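Hypothetical protein (Sus scrofa, PDB 3WOC) binds heparin as a prostate-derived glycoprotein of boar sperm, adopts a jacalin-like beta-prism lectin fold and probably takes part in sperm capacitation. Local coordinates at residues Q82-I87 with A94-E99; G35-I40 with Y125-I130; I70-G75 with G103-P108; I63-E68 with Q90-S95; V114-Y119 with G131-F136. All coordinates share one frame; numbering follows the deposited sequence.

Contact 1 (Q82-I87 with A94-E99); sequences QHVTLI and ASFGLE
H83 turns its imidazole back across the hairpin and bonds not to a side chain but to a backbone carbonyl, ND1 lying 3.2 Å from G97 O. The acceptor sits close to the ring plane, whereas seen from the carbonyl the N-H arrives from well above its plane, 68° out of it. H83 is placed there by its first torsion, which swings CG opposite the backbone N (chi1 173°). The same ring serves a second partner: E99 runs alongside it and lays its CG over the centre of one face, 3.6 Å from the centroid, a CH-pi contact. At the ring edge CE1 meets S95 CB. Farther along, strands 82-87 and 94-97 pair as ordinary antiparallel neighbours, with V84 and F96 exchanging bonds (F96 N to V84 O 2.7 Å) and L86 and A94 doing likewise. On the face shared by V84, L86, A94 and F96, the L86 side chain crosses F96 at about a right angle, CD1 touching CE2 at 3.6 Å; L62, I27 and V29 continue this apolar layer into the neighbouring sheet. The other face holds T85 CB against S95 OG. Since ND1 is the donor to G97, the imidazole is pinned in rotation beside that glycine, and the carboxylate of E99, with OE2 4.5 Å from H83 NE2, would probably raise the tendency of the ring to take up a second proton.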
# COMPACT_ATOMS: atom_id res chain seq x y z
N GLN A 82 4.67 9.91 -1.45
CA GLN A 82 3.78 11.07 -1.47
C GLN A 82 2.35 10.69 -1.82
O GLN A 82 1.41 11.04 -1.11
CB GLN A 82 4.27 12.12 -2.48
CG GLN A 82 5.53 12.88 -2.09
CD GLN A 82 5.29 13.90 -1.00
OE1 GLN A 82 4.15 14.27 -0.69
NE2 GLN A 82 6.38 14.38 -0.40
N HIS A 83 2.20 9.98 -2.94
CA HIS A 83 0.90 9.76 -3.54
C HIS A 83 0.77 8.32 -4.05
O HIS A 83 1.72 7.75 -4.57
CB HIS A 83 0.70 10.75 -4.69
CG HIS A 83 -0.55 10.51 -5.50
ND1 HIS A 83 -1.78 10.98 -5.11
CD2 HIS A 83 -0.74 9.86 -6.67
CE1 HIS A 83 -2.69 10.62 -6.01
NE2 HIS A 83 -2.08 9.95 -6.96
N VAL A 84 -0.42 7.76 -3.86
CA VAL A 84 -0.79 6.48 -4.46
C VAL A 84 -2.21 6.57 -5.01
O VAL A 84 -3.12 7.03 -4.32
CB VAL A 84 -0.60 5.31 -3.44
CG1 VAL A 84 -1.75 4.33 -3.48
CG2 VAL A 84 0.72 4.60 -3.69
N THR A 85 -2.38 6.17 -6.27
CA THR A 85 -3.70 5.92 -6.83
C THR A 85 -3.83 4.46 -7.28
O THR A 85 -3.09 3.99 -8.15
CB THR A 85 -4.12 6.90 -7.97
OG1 THR A 85 -5.12 6.28 -8.80
CG2 THR A 85 -2.96 7.28 -8.82
N LEU A 86 -4.78 3.77 -6.66
CA LEU A 86 -5.04 2.36 -6.92
C LEU A 86 -6.14 2.23 -7.95
O LEU A 86 -7.19 2.88 -7.82
CB LEU A 86 -5.47 1.67 -5.63
CG LEU A 86 -4.69 1.98 -4.35
CD1 LEU A 86 -5.58 1.74 -3.15
CD2 LEU A 86 -3.43 1.15 -4.24
N ILE A 87 -5.92 1.40 -8.96
CA ILE A 87 -6.93 1.21 -10.00
C ILE A 87 -7.48 -0.23 -9.95
O ILE A 87 -6.72 -1.19 -9.76
CB ILE A 87 -6.43 1.67 -11.42
CG1 ILE A 87 -6.38 0.53 -12.45
CG2 ILE A 87 -5.10 2.45 -11.35
CD1 ILE A 87 -7.56 0.54 -13.40
N ALA A 94 -8.78 5.21 -6.74
CA ALA A 94 -8.80 5.89 -5.45
C ALA A 94 -7.45 6.55 -5.16
O ALA A 94 -6.45 5.86 -5.00
CB ALA A 94 -9.18 4.92 -4.34
N SER A 95 -7.45 7.88 -5.11
CA SER A 95 -6.23 8.65 -4.91
C SER A 95 -5.99 9.01 -3.45
O SER A 95 -6.90 9.48 -2.75
CB SER A 95 -6.25 9.92 -5.76
OG SER A 95 -6.09 9.61 -7.14
N PHE A 96 -4.76 8.78 -3.00
CA PHE A 96 -4.34 9.09 -1.63
C PHE A 96 -3.05 9.90 -1.68
O PHE A 96 -2.17 9.60 -2.47
CB PHE A 96 -4.10 7.81 -0.83
CG PHE A 96 -5.24 6.83 -0.87
CD1 PHE A 96 -6.21 6.83 0.13
CD2 PHE A 96 -5.35 5.89 -1.90
CE1 PHE A 96 -7.27 5.92 0.10
CE2 PHE A 96 -6.40 4.99 -1.93
CZ PHE A 96 -7.37 5.00 -0.94
N GLY A 97 -2.96 10.93 -0.85
CA GLY A 97 -1.75 11.74 -0.74
C GLY A 97 -1.58 12.83 -1.79
O GLY A 97 -2.40 12.97 -2.70
N LEU A 98 -0.49 13.59 -1.66
CA LEU A 98 -0.22 14.73 -2.53
C LEU A 98 0.64 14.33 -3.73
O LEU A 98 1.67 13.67 -3.57
CB LEU A 98 0.47 15.85 -1.72
CG LEU A 98 0.87 17.17 -2.39
CD1 LEU A 98 -0.34 18.01 -2.75
CD2 LEU A 98 1.80 17.94 -1.47
N GLU A 99 0.22 14.74 -4.92
CA GLU A 99 0.94 14.42 -6.15
C GLU A 99 2.21 15.25 -6.33
O GLU A 99 2.18 16.32 -6.94
CB GLU A 99 0.05 14.63 -7.37
CG GLU A 99 -0.90 13.50 -7.68
CD GLU A 99 -1.49 13.64 -9.07
OE1 GLU A 99 -0.72 13.55 -10.05
OE2 GLU A 99 -2.72 13.83 -9.17

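Contact 2 (G35-I40 with Y125-I130); sequences GLIKSI and YGITGI. With SO4 (sulfate ion), chain G.
K38 and Y125 meet where the ammonium group of the lysine reaches back to a main-chain oxygen, NZ to Y125 O at 2.7 Å. The same nitrogen holds a bound sulfate through O4, 3.0 Å away, so that one charge ties a loop carbonyl to an anion. Two bends near the tip of the lysine (chi3 67°, chi4 66°) curl it round to this point, and on the way its CG passes the same carbonyl oxygen. L36 completes the first shell: CG packs on sulfate O2, CD1 on Y125 O and CD2 on Y125 CB, while the backbone N of V34 gives the anion a further hydrogen bond. Behind this polar corner the chains come close at G126, whose CA lies 3.4 Å from both I37 O and K38 O. The next residue adds a backbone bond, I127 N to I37 O at 3.0 Å. I127 then buries its side chain, CD1 meeting I40 CD1 at 3.7 Å with the two side chains at about a right angle, and also touching I37 CG2. Farther out, L81, V84 and V29 surround these isoleucines, and the chain turns a corner at T128, where T128 and G129 both face Q121 in a classic beta bulge. In jacalin-related lectins of the beta-prism fold the loop leading into this last strand carries sugar-binding residues; whether this protein binds sugar here is not established, and the sulfate is probably from the crystallisation liquor.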
# COMPACT_ATOMS: atom_id res chain seq x y z
N GLY A 35 0.79 16.01 3.48
CA GLY A 35 0.39 15.26 2.30
C GLY A 35 1.26 14.08 1.91
O GLY A 35 1.31 13.70 0.74
N LEU A 36 1.97 13.51 2.89
CA LEU A 36 2.73 12.29 2.64
C LEU A 36 2.05 11.08 3.28
O LEU A 36 1.30 11.22 4.24
CB LEU A 36 4.19 12.43 3.11
CG LEU A 36 4.56 12.62 4.58
CD1 LEU A 36 4.61 11.30 5.34
CD2 LEU A 36 5.90 13.32 4.69
N ILE A 37 2.32 9.90 2.73
CA ILE A 37 1.74 8.67 3.26
C ILE A 37 2.57 8.17 4.44
O ILE A 37 3.75 7.89 4.31
CB ILE A 37 1.56 7.60 2.16
CG1 ILE A 37 0.51 8.09 1.15
CG2 ILE A 37 1.15 6.25 2.77
CD1 ILE A 37 0.42 7.28 -0.13
N LYS A 38 1.92 8.09 5.60
CA LYS A 38 2.57 7.78 6.87
C LYS A 38 2.59 6.29 7.17
O LYS A 38 3.57 5.77 7.70
CB LYS A 38 1.89 8.53 8.01
CG LYS A 38 1.94 10.05 7.88
CD LYS A 38 1.37 10.74 9.11
CE LYS A 38 2.21 10.51 10.36
NZ LYS A 38 3.55 11.15 10.27
N SER A 39 1.49 5.62 6.84
CA SER A 39 1.34 4.19 7.08
C SER A 39 0.23 3.61 6.19
O SER A 39 -0.62 4.36 5.69
CB SER A 39 1.02 3.92 8.55
OG SER A 39 -0.15 4.59 8.96
N ILE A 40 0.25 2.30 5.98
CA ILE A 40 -0.88 1.63 5.34
C ILE A 40 -1.43 0.47 6.17
O ILE A 40 -0.79 -0.01 7.11
CB ILE A 40 -0.62 1.16 3.87
CG1 ILE A 40 0.24 -0.12 3.81
CG2 ILE A 40 -0.10 2.31 2.99
CD1 ILE A 40 1.71 0.10 3.57
N TYR A 125 8.65 10.22 9.07
CA TYR A 125 7.30 10.78 8.97
C TYR A 125 6.35 9.81 8.29
O TYR A 125 5.13 9.95 8.40
CB TYR A 125 7.33 12.10 8.21
CG TYR A 125 8.21 13.16 8.84
CD1 TYR A 125 9.18 13.82 8.09
CD2 TYR A 125 8.07 13.51 10.19
CE1 TYR A 125 9.99 14.80 8.66
CE2 TYR A 125 8.87 14.48 10.76
CZ TYR A 125 9.83 15.12 9.99
OH TYR A 125 10.62 16.09 10.56
N GLY A 126 6.90 8.83 7.58
CA GLY A 126 6.07 7.89 6.86
C GLY A 126 6.86 6.86 6.09
O GLY A 126 8.01 6.57 6.43
N ILE A 127 6.22 6.32 5.07
CA ILE A 127 6.80 5.28 4.22
C ILE A 127 7.80 5.92 3.27
O ILE A 127 7.53 6.96 2.67
CB ILE A 127 5.68 4.54 3.43
CG1 ILE A 127 4.91 3.60 4.38
CG2 ILE A 127 6.24 3.76 2.23
CD1 ILE A 127 3.51 3.27 3.90
N THR A 128 8.96 5.28 3.14
CA THR A 128 10.06 5.78 2.31
C THR A 128 10.31 4.90 1.10
O THR A 128 10.97 5.32 0.14
CB THR A 128 11.36 5.90 3.13
OG1 THR A 128 11.56 4.70 3.89
CG2 THR A 128 11.29 7.07 4.08
N GLY A 129 9.80 3.68 1.14
CA GLY A 129 9.90 2.73 0.03
C GLY A 129 8.73 1.77 0.04
O GLY A 129 8.28 1.32 1.10
N ILE A 130 8.22 1.45 -1.15
CA ILE A 130 7.06 0.56 -1.25
C ILE A 130 7.17 -0.42 -2.41
O ILE A 130 7.65 -0.08 -3.50
CB ILE A 130 5.71 1.36 -1.27
CG1 ILE A 130 4.52 0.43 -0.97
CG2 ILE A 130 5.54 2.14 -2.58
CD1 ILE A 130 3.26 1.13 -0.47
S SO4 G . 3.06 14.59 8.57
O1 SO4 G . 4.41 15.07 8.88
O2 SO4 G . 3.13 13.65 7.45
O3 SO4 G . 2.21 15.71 8.18
O4 SO4 G . 2.50 13.92 9.74

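Contact 3 (I70-G75 with G103-P108)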
# COMPACT_ATOMS: atom_id res chain seq x y z
N ILE A 70 -7.50 -4.84 -6.86
CA ILE A 70 -6.50 -3.88 -7.33
C ILE A 70 -5.66 -4.55 -8.42
O ILE A 70 -5.11 -5.63 -8.19
CB ILE A 70 -5.53 -3.41 -6.18
CG1 ILE A 70 -6.29 -3.01 -4.90
CG2 ILE A 70 -4.57 -2.31 -6.68
CD1 ILE A 70 -7.08 -1.72 -4.98
N ILE A 71 -5.57 -3.93 -9.59
CA ILE A 71 -4.79 -4.51 -10.69
C ILE A 71 -3.57 -3.67 -11.12
O ILE A 71 -2.68 -4.18 -11.79
CB ILE A 71 -5.67 -4.94 -11.90
CG1 ILE A 71 -6.58 -3.81 -12.38
CG2 ILE A 71 -6.49 -6.18 -11.55
CD1 ILE A 71 -6.00 -2.98 -13.50
N SER A 72 -3.56 -2.39 -10.76
CA SER A 72 -2.38 -1.54 -11.00
C SER A 72 -2.28 -0.37 -10.02
O SER A 72 -3.27 0.04 -9.42
CB SER A 72 -2.31 -1.04 -12.45
OG SER A 72 -3.34 -0.10 -12.74
N ILE A 73 -1.07 0.16 -9.85
CA ILE A 73 -0.82 1.23 -8.89
C ILE A 73 0.12 2.30 -9.46
O ILE A 73 1.28 2.04 -9.75
CB ILE A 73 -0.27 0.69 -7.54
CG1 ILE A 73 -1.30 -0.26 -6.90
CG2 ILE A 73 0.07 1.84 -6.58
CD1 ILE A 73 -0.75 -1.18 -5.85
N TYR A 74 -0.42 3.51 -9.61
CA TYR A 74 0.38 4.67 -9.97
C TYR A 74 0.70 5.46 -8.71
O TYR A 74 -0.16 5.61 -7.83
CB TYR A 74 -0.35 5.53 -11.01
CG TYR A 74 0.08 6.99 -11.08
CD1 TYR A 74 -0.76 8.00 -10.63
CD2 TYR A 74 1.32 7.35 -11.61
CE1 TYR A 74 -0.38 9.34 -10.68
CE2 TYR A 74 1.71 8.69 -11.68
CZ TYR A 74 0.85 9.68 -11.21
OH TYR A 74 1.20 11.00 -11.26
N GLY A 75 1.93 5.95 -8.61
CA GLY A 75 2.33 6.74 -7.45
C GLY A 75 3.39 7.79 -7.70
O GLY A 75 3.90 7.94 -8.82
N GLY A 103 7.51 9.93 -10.61
CA GLY A 103 6.37 9.05 -10.84
C GLY A 103 6.79 7.61 -11.01
O GLY A 103 7.92 7.33 -11.45
N PHE A 104 5.89 6.69 -10.66
CA PHE A 104 6.09 5.27 -10.89
C PHE A 104 4.77 4.56 -11.20
O PHE A 104 3.70 5.05 -10.86
CB PHE A 104 6.84 4.60 -9.71
CG PHE A 104 6.01 4.41 -8.46
CD1 PHE A 104 6.07 5.33 -7.42
CD2 PHE A 104 5.19 3.29 -8.32
CE1 PHE A 104 5.32 5.15 -6.26
CE2 PHE A 104 4.43 3.10 -7.16
CZ PHE A 104 4.50 4.03 -6.13
N PHE A 105 4.87 3.40 -11.86
CA PHE A 105 3.70 2.58 -12.18
C PHE A 105 3.94 1.12 -11.80
O PHE A 105 4.91 0.50 -12.25
CB PHE A 105 3.34 2.71 -13.66
CG PHE A 105 2.12 1.93 -14.06
CD1 PHE A 105 0.85 2.34 -13.66
CD2 PHE A 105 2.24 0.79 -14.85
CE1 PHE A 105 -0.28 1.61 -14.04
CE2 PHE A 105 1.11 0.06 -15.23
CZ PHE A 105 -0.15 0.47 -14.83
N ALA A 106 3.05 0.58 -10.98
CA ALA A 106 3.16 -0.79 -10.51
C ALA A 106 2.05 -1.66 -11.10
O ALA A 106 0.88 -1.30 -11.03
CB ALA A 106 3.11 -0.84 -8.99
N ALA A 107 2.45 -2.78 -11.69
CA ALA A 107 1.52 -3.72 -12.30
C ALA A 107 2.11 -5.12 -12.24
O ALA A 107 3.34 -5.26 -12.25
CB ALA A 107 1.23 -3.31 -13.75
N PRO A 108 1.25 -6.16 -12.17
CA PRO A 108 1.75 -7.54 -12.15
C PRO A 108 2.45 -7.92 -13.45
O PRO A 108 2.26 -7.25 -14.47
CB PRO A 108 0.47 -8.36 -11.97
CG PRO A 108 -0.62 -7.49 -12.47
CD PRO A 108 -0.22 -6.11 -12.09
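Strands 70-75 and 103-106 run antiparallel, their directions 172° apart and their axes 4.6 Å from each other at the closest point. Two hydrogen-bonded pairs set the register. I73 and A106 are joined by short bonds, I73 N to A106 O at 2.7 Å and A106 N to I73 O at 2.6 Å. G75 and F104 exchange a second couple, G75 N to F104 O and F104 N to G75 O, both 3.0 Å. Y74 and F105 form the non-hydrogen-bonded pair between them. This pairing attaches the outermost strand 102-106 to the four-stranded sheet, whose order places strand 70-77 next to it and strands 81-88 and 93-97 beyond: one Greek-key wall of the beta prism. Near the start of strand 70-77, I71 and S72 both face I87 in a classic beta bulge, and I71 O lies against P108 CD. The F104 ring lies against its own pairing partner. Set between the backbone N and the carbonyl carbon (chi1 74°), it leans over G75, whose CA stands 3.9 Å from the ring centroid in a CH-pi contact; the absence of a side chain on G75 is what lets the ring lie so low. On the same face A106 CB meets I73 CB, and F132 of the adjoining sheet covers both. On the opposite face F105 reaches across to the neighbouring strand, CZ touching S72 CB at 3.6 Å, its ring edge passing Y74 CB, and Y74 OH makes a weak hydrogen bond to E99.

Contact 4 (I63-E68 with Q90-S95); sequences ILHPGE and QGRSAS
Q90 lays its amide over the E68 side chain, OE1 3.7 Å from E68 CB, with the amide and carboxylate planes stacked and only 23° apart. The amide nitrogen, NE2, comes to the edge of the H65 ring at CD2, 3.6 Å away, so one extended glutamine spans the two side chains that flank the turn. Past G91, where the chain bends with positive phi, R92 supplies the salt bridge. Its side chain folds at chi3 (77°) and brings NH1 to E68 OE2 at 2.8 Å, a bond in which the acceptor uses its syn lone pair and lies almost in the guanidinium plane. H65 rests on one face of that same guanidinium, its NE2 3.5 Å from R92 CZ and displaced toward the rim, the two planes inclined by 34°. The arginine is therefore held at its edge by a carboxylate and on a face by an imidazole; NH2 donates to a bound dioxane molecule, probably from the crystallisation liquor. E68 is itself well positioned for this. OE1 accepts from the backbone N of H65 at 2.6 Å through its anti lone pair, while OE2 is also bonded to T88 OG1, a hydroxyl that in turn receives R92 N. E68 N closes the turn onto H65 O at 2.9 Å. H65-P66-G67-E68 is a type II beta turn with proline and glycine at its centre, clasped at the surface of the prism against the loop of the hairpin formed by strands 81-88 and 93-97.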
# COMPACT_ATOMS: atom_id res chain seq x y z
N ILE A 63 -12.72 0.86 -0.12
CA ILE A 63 -13.36 -0.41 0.19
C ILE A 63 -13.78 -1.09 -1.11
O ILE A 63 -14.56 -0.54 -1.90
CB ILE A 63 -14.56 -0.25 1.17
CG1 ILE A 63 -14.14 0.49 2.45
CG2 ILE A 63 -15.20 -1.60 1.49
CD1 ILE A 63 -12.98 -0.15 3.23
N LEU A 64 -13.22 -2.27 -1.33
CA LEU A 64 -13.45 -3.02 -2.56
C LEU A 64 -14.79 -3.75 -2.54
O LEU A 64 -15.16 -4.36 -1.53
CB LEU A 64 -12.30 -4.01 -2.80
CG LEU A 64 -11.11 -3.62 -3.69
CD1 LEU A 64 -10.98 -2.13 -3.96
CD2 LEU A 64 -9.81 -4.18 -3.12
N HIS A 65 -15.52 -3.66 -3.65
CA HIS A 65 -16.74 -4.44 -3.86
C HIS A 65 -16.38 -5.92 -3.92
O HIS A 65 -15.24 -6.26 -4.27
CB HIS A 65 -17.44 -4.03 -5.16
CG HIS A 65 -17.77 -2.57 -5.25
ND1 HIS A 65 -18.37 -1.87 -4.22
CD2 HIS A 65 -17.60 -1.68 -6.26
CE1 HIS A 65 -18.54 -0.61 -4.59
NE2 HIS A 65 -18.08 -0.47 -5.82
N PRO A 66 -17.33 -6.82 -3.58
CA PRO A 66 -17.05 -8.25 -3.74
C PRO A 66 -16.74 -8.56 -5.20
O PRO A 66 -17.48 -8.15 -6.09
CB PRO A 66 -18.35 -8.92 -3.29
CG PRO A 66 -19.03 -7.91 -2.42
CD PRO A 66 -18.68 -6.58 -3.02
N GLY A 67 -15.63 -9.26 -5.43
CA GLY A 67 -15.16 -9.57 -6.78
C GLY A 67 -14.31 -8.48 -7.42
O GLY A 67 -13.87 -8.61 -8.56
N GLU A 68 -14.10 -7.39 -6.68
CA GLU A 68 -13.28 -6.27 -7.14
C GLU A 68 -11.87 -6.36 -6.57
O GLU A 68 -11.68 -6.64 -5.38
CB GLU A 68 -13.94 -4.94 -6.75
CG GLU A 68 -13.21 -3.69 -7.23
CD GLU A 68 -13.85 -2.41 -6.74
OE1 GLU A 68 -14.35 -2.37 -5.60
OE2 GLU A 68 -13.84 -1.42 -7.50
N GLN A 90 -12.61 -3.12 -12.05
CA GLN A 90 -13.96 -2.61 -12.30
C GLN A 90 -13.97 -1.13 -12.71
O GLN A 90 -15.01 -0.48 -12.67
CB GLN A 90 -14.85 -2.83 -11.07
CG GLN A 90 -15.24 -4.29 -10.84
CD GLN A 90 -16.30 -4.47 -9.76
OE1 GLN A 90 -16.51 -5.57 -9.27
NE2 GLN A 90 -16.97 -3.38 -9.40
N GLY A 91 -12.80 -0.60 -13.09
CA GLY A 91 -12.69 0.76 -13.62
C GLY A 91 -12.63 1.89 -12.61
O GLY A 91 -12.58 3.06 -12.98
N ARG A 92 -12.63 1.54 -11.32
CA ARG A 92 -12.57 2.54 -10.25
C ARG A 92 -11.12 2.88 -9.89
O ARG A 92 -10.22 2.06 -10.05
CB ARG A 92 -13.33 2.04 -9.01
CG ARG A 92 -14.84 2.01 -9.20
CD ARG A 92 -15.56 1.24 -8.09
NE ARG A 92 -15.67 1.98 -6.84
CZ ARG A 92 -15.20 1.56 -5.66
NH1 ARG A 92 -14.59 0.39 -5.56
NH2 ARG A 92 -15.36 2.30 -4.58
N SER A 93 -10.92 4.11 -9.42
CA SER A 93 -9.61 4.53 -8.91
C SER A 93 -9.77 5.32 -7.62
O SER A 93 -10.79 6.00 -7.41
CB SER A 93 -8.83 5.34 -9.96
OG SER A 93 -9.36 6.64 -10.13
N ALA A 94 -8.78 5.21 -6.74
CA ALA A 94 -8.80 5.89 -5.45
C ALA A 94 -7.45 6.55 -5.16
O ALA A 94 -6.45 5.86 -5.00
CB ALA A 94 -9.18 4.92 -4.34
N SER A 95 -7.45 7.88 -5.11
CA SER A 95 -6.23 8.65 -4.91
C SER A 95 -5.99 9.01 -3.45
O SER A 95 -6.90 9.48 -2.75
CB SER A 95 -6.25 9.92 -5.76
OG SER A 95 -6.09 9.61 -7.14

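Contact 5 (V114-Y119 with G131-F136); sequences VLEGVY and GFTWGF
L115 and W134 find each other through different first torsions: L115 holds CG away from the backbone N (chi1 -170°), W134 keeps its CG beside it (chi1 -49°), and the leucine CD1 ends above the six-membered ring, 4.0 Å from the centroid, a CH-pi contact. The same methyl meets F132 CB at 3.7 Å. On the reverse face Y119 (chi1 62°) folds its ring over its pairing partner G131, whose CA approaches the centroid to 3.7 Å; its ring edge continues to T133 CG2. The backbones form an antiparallel hairpin, with V114 bonded to G135 and Y119 to G131 in both directions. Between these pairs the register slips by one residue. E116 and G117 both face T133 in a classic beta bulge, E116 N giving T133 O a straight bond of 3.2 Å and G117 N adding a weak one at 3.4 Å. From the bulge the E116 side chain runs back to G135, OE1 3.3 Å from its CA, while OE2 makes a salt bridge to K18. L115, F132 and W134 all pack on I73, and the two aromatic rings also on A106. The bulge and the three glycines, G117, G131 and G135, thus bring T133 OG1, the Y119 ring and the E116 carboxylate down onto the backbone, while the leucine and the aromatic pair F132 and W134 bind the hairpin to the adjoining sheet by apolar packing.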
# COMPACT_ATOMS: atom_id res chain seq x y z
N VAL A 114 -3.73 -10.06 -9.44
CA VAL A 114 -4.23 -8.92 -8.67
C VAL A 114 -3.36 -8.72 -7.43
O VAL A 114 -2.57 -9.59 -7.08
CB VAL A 114 -5.73 -9.11 -8.27
CG1 VAL A 114 -6.59 -9.45 -9.49
CG2 VAL A 114 -5.89 -10.18 -7.18
N LEU A 115 -3.51 -7.57 -6.78
CA LEU A 115 -2.76 -7.26 -5.57
C LEU A 115 -3.21 -8.16 -4.42
O LEU A 115 -4.40 -8.23 -4.12
CB LEU A 115 -2.93 -5.79 -5.20
CG LEU A 115 -2.05 -5.19 -4.10
CD1 LEU A 115 -0.63 -4.95 -4.61
CD2 LEU A 115 -2.64 -3.89 -3.58
N GLU A 116 -2.26 -8.84 -3.80
CA GLU A 116 -2.56 -9.67 -2.64
C GLU A 116 -1.59 -9.45 -1.47
O GLU A 116 -1.69 -10.12 -0.44
CB GLU A 116 -2.68 -11.17 -3.01
CG GLU A 116 -1.54 -11.75 -3.83
CD GLU A 116 -1.80 -13.18 -4.30
OE1 GLU A 116 -0.82 -13.95 -4.45
OE2 GLU A 116 -2.98 -13.55 -4.53
N GLY A 117 -0.69 -8.49 -1.64
CA GLY A 117 0.26 -8.11 -0.59
C GLY A 117 1.05 -6.85 -0.86
O GLY A 117 1.08 -6.35 -1.99
N VAL A 118 1.69 -6.34 0.19
CA VAL A 118 2.53 -5.14 0.10
C VAL A 118 3.71 -5.22 1.08
O VAL A 118 3.59 -5.76 2.19
CB VAL A 118 1.70 -3.81 0.26
CG1 VAL A 118 0.67 -3.92 1.36
CG2 VAL A 118 2.60 -2.59 0.47
N TYR A 119 4.86 -4.72 0.65
CA TYR A 119 6.05 -4.65 1.49
C TYR A 119 6.70 -3.27 1.34
O TYR A 119 6.43 -2.55 0.38
CB TYR A 119 7.04 -5.77 1.14
CG TYR A 119 7.58 -5.73 -0.28
CD1 TYR A 119 8.81 -5.14 -0.56
CD2 TYR A 119 6.86 -6.29 -1.34
CE1 TYR A 119 9.30 -5.10 -1.86
CE2 TYR A 119 7.35 -6.26 -2.64
CZ TYR A 119 8.57 -5.66 -2.89
OH TYR A 119 9.06 -5.62 -4.17
N GLY A 131 6.72 -1.65 -2.16
CA GLY A 131 6.69 -2.70 -3.17
C GLY A 131 5.41 -3.51 -3.08
O GLY A 131 4.71 -3.48 -2.06
N PHE A 132 5.12 -4.26 -4.14
CA PHE A 132 3.84 -4.95 -4.28
C PHE A 132 4.00 -6.39 -4.74
O PHE A 132 4.80 -6.67 -5.64
CB PHE A 132 2.93 -4.18 -5.23
CG PHE A 132 2.82 -2.72 -4.90
CD1 PHE A 132 1.98 -2.29 -3.88
CD2 PHE A 132 3.57 -1.78 -5.59
CE1 PHE A 132 1.89 -0.94 -3.56
CE2 PHE A 132 3.48 -0.43 -5.28
CZ PHE A 132 2.64 -0.01 -4.26
N THR A 133 3.25 -7.29 -4.11
CA THR A 133 3.21 -8.70 -4.51
C THR A 133 1.86 -9.02 -5.16
O THR A 133 0.80 -8.61 -4.66
CB THR A 133 3.48 -9.66 -3.34
OG1 THR A 133 2.30 -9.81 -2.54
CG2 THR A 133 4.63 -9.16 -2.46
N TRP A 134 1.91 -9.75 -6.26
CA TRP A 134 0.74 -9.99 -7.10
C TRP A 134 0.44 -11.48 -7.22
O TRP A 134 1.33 -12.31 -7.06
CB TRP A 134 0.96 -9.39 -8.49
CG TRP A 134 1.45 -7.96 -8.47
CD1 TRP A 134 2.75 -7.53 -8.45
CD2 TRP A 134 0.64 -6.77 -8.48
NE1 TRP A 134 2.80 -6.16 -8.43
CE2 TRP A 134 1.53 -5.66 -8.45
CE3 TRP A 134 -0.74 -6.53 -8.50
CZ2 TRP A 134 1.07 -4.34 -8.45
CZ3 TRP A 134 -1.19 -5.21 -8.50
CH2 TRP A 134 -0.29 -4.14 -8.47
N GLY A 135 -0.82 -11.81 -7.49
CA GLY A 135 -1.22 -13.20 -7.67
C GLY A 135 -2.63 -13.36 -8.21
O GLY A 135 -3.44 -12.44 -8.14
N PHE A 136 -2.91 -14.55 -8.74
CA PHE A 136 -4.22 -14.87 -9.30
C PHE A 136 -5.28 -15.07 -8.21
O PHE A 136 -5.06 -15.81 -7.26
CB PHE A 136 -4.14 -16.12 -10.18
CG PHE A 136 -3.26 -15.96 -11.39
CD1 PHE A 136 -1.96 -16.44 -11.38
CD2 PHE A 136 -3.74 -15.34 -12.54
CE1 PHE A 136 -1.14 -16.29 -12.50
CE2 PHE A 136 -2.93 -15.19 -13.66
CZ PHE A 136 -1.63 -15.67 -13.64

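How the contacts relate
Contacts 1 and 3 build the same four-stranded sheet, joined through strands 70-77 and 81-88, and the apolar faces of both turn toward the prism interior, where contact 5 meets contact 3 through F132 against I73 and A106. Contact 2 is the most buried; it crosses between sheets rather than pairing strands within one, and shares strand 127-135 with contact 5, which holds the hairpin of a different sheet. Contact 4 is the surface case, continuing strand 93-97 of contact 1 outward and replacing backbone pairing by a salt bridge. Contacts 2 and 4 lie about 22 Å apart, centre to centre, each using a positively charged side chain, one for a carbonyl and sulfate, the other for a carboxylate.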